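Local coordinates for dinitrogenase iron-molybdenum cofactor biosynthesis domain-containing protein (Pyrococcus horikoshii, PDB 2YX6), which binds ADP and belongs to the dinitrogenase iron-molybdenum cofactor family, although its biological role is not established, at residues K19-G22 with Y26-F29. Numbering follows the deposited sequence.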
# COMPACT_ATOMS: atom_id res chain seq x y z
N LYS A 19 8.28 -14.08 -9.18
CA LYS A 19 7.07 -14.70 -8.68
C LYS A 19 7.12 -15.01 -7.16
O LYS A 19 6.07 -15.10 -6.53
CB LYS A 19 6.65 -15.92 -9.54
CG LYS A 19 6.17 -15.48 -11.01
CD LYS A 19 5.34 -16.58 -11.75
CE LYS A 19 4.57 -15.96 -12.89
NZ LYS A 19 4.40 -14.49 -12.57
N HIS A 20 8.31 -15.14 -6.57
CA HIS A 20 8.40 -15.37 -5.11
C HIS A 20 9.19 -14.28 -4.39
O HIS A 20 10.41 -14.27 -4.45
CB HIS A 20 9.02 -16.74 -4.77
CG HIS A 20 8.18 -17.91 -5.19
ND1 HIS A 20 6.98 -18.23 -4.59
CD2 HIS A 20 8.38 -18.86 -6.15
CE1 HIS A 20 6.47 -19.31 -5.15
NE2 HIS A 20 7.29 -19.71 -6.11
N PHE A 21 8.49 -13.41 -3.68
CA PHE A 21 9.15 -12.42 -2.85
C PHE A 21 9.97 -13.20 -1.80
O PHE A 21 9.61 -14.30 -1.35
CB PHE A 21 8.14 -11.47 -2.18
CG PHE A 21 8.77 -10.56 -1.20
CD1 PHE A 21 8.99 -10.98 0.12
CD2 PHE A 21 9.18 -9.28 -1.59
CE1 PHE A 21 9.64 -10.17 1.03
CE2 PHE A 21 9.83 -8.45 -0.68
CZ PHE A 21 10.07 -8.88 0.62
N GLY A 22 11.09 -12.69 -1.41
CA GLY A 22 11.70 -13.43 -0.28
C GLY A 22 12.80 -14.31 -0.82
O GLY A 22 13.93 -14.19 -0.39
N TYR A 26 17.13 -9.68 -6.53
CA TYR A 26 17.24 -8.30 -6.99
C TYR A 26 15.95 -7.56 -6.70
O TYR A 26 14.88 -8.11 -6.77
CB TYR A 26 17.48 -8.30 -8.49
CG TYR A 26 18.78 -9.03 -8.93
CD1 TYR A 26 20.02 -8.41 -8.84
CD2 TYR A 26 18.74 -10.32 -9.41
CE1 TYR A 26 21.21 -9.05 -9.22
CE2 TYR A 26 19.93 -11.00 -9.81
CZ TYR A 26 21.16 -10.35 -9.70
OH TYR A 26 22.32 -10.99 -10.13
N PHE A 27 16.07 -6.27 -6.40
CA PHE A 27 14.92 -5.43 -6.16
C PHE A 27 15.12 -4.20 -6.98
O PHE A 27 16.24 -3.71 -7.13
CB PHE A 27 14.80 -5.05 -4.69
CG PHE A 27 13.95 -6.01 -3.89
CD1 PHE A 27 12.60 -5.74 -3.65
CD2 PHE A 27 14.48 -7.23 -3.46
CE1 PHE A 27 11.81 -6.66 -2.96
CE2 PHE A 27 13.67 -8.16 -2.77
CZ PHE A 27 12.38 -7.86 -2.51
N VAL A 28 14.02 -3.66 -7.47
CA VAL A 28 14.00 -2.37 -8.17
C VAL A 28 13.21 -1.33 -7.36
O VAL A 28 12.11 -1.58 -6.95
CB VAL A 28 13.32 -2.55 -9.56
CG1 VAL A 28 13.21 -1.24 -10.33
CG2 VAL A 28 14.02 -3.61 -10.37
N PHE A 29 13.81 -0.17 -7.14
CA PHE A 29 13.24 0.93 -6.35
C PHE A 29 12.96 2.03 -7.35
O PHE A 29 13.86 2.46 -8.09
CB PHE A 29 14.24 1.41 -5.26
CG PHE A 29 14.49 0.39 -4.23
CD1 PHE A 29 13.62 0.28 -3.15
CD2 PHE A 29 15.50 -0.53 -4.37
CE1 PHE A 29 13.82 -0.70 -2.16
CE2 PHE A 29 15.71 -1.53 -3.38
CZ PHE A 29 14.87 -1.58 -2.27
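Phe21 and Phe27 carry this contact, two phenylalanines whose ring ends meet although their CA atoms stay 9.6 Å apart. Phe21 brings CD2 up to the edge of the Phe27 ring, close to its plane and 3.6 Å from Phe27 CZ. The planes stand at 80° and the ring centres are 5.5 Å apart, but Phe27 CZ reaches the Phe21 ring obliquely, so the pair is neither a stack nor a clean T. No hydrogen bond links the two segments; the join is purely apolar. Phe21 gets there because its CG lies anti to the backbone N (chi1 173°), which lets the far end of the ring approach Phe27. The sheet here is mixed, with the strand order of an RNase H-like fold, as in relatives of this family: 26-33 runs antiparallel to both 2-7 and 36-44, and the loop carrying Phe21 connects 2-7 to 26-33. Helix 54-61 lies against the same pair, Leu55 touching both rings and Ile59 touching Phe27. Replacing Phe21 with alanine would probably open a gap beside the Phe27 edge and deprive Phe80 of an aromatic partner. The loop is also tied down by a backbone hydrogen bond between Phe21 and Gly71, and the Phe21 side chain lies about 7 Å from that of Val87, a residue of the ADP site, with no ADP bound to this chain in the model.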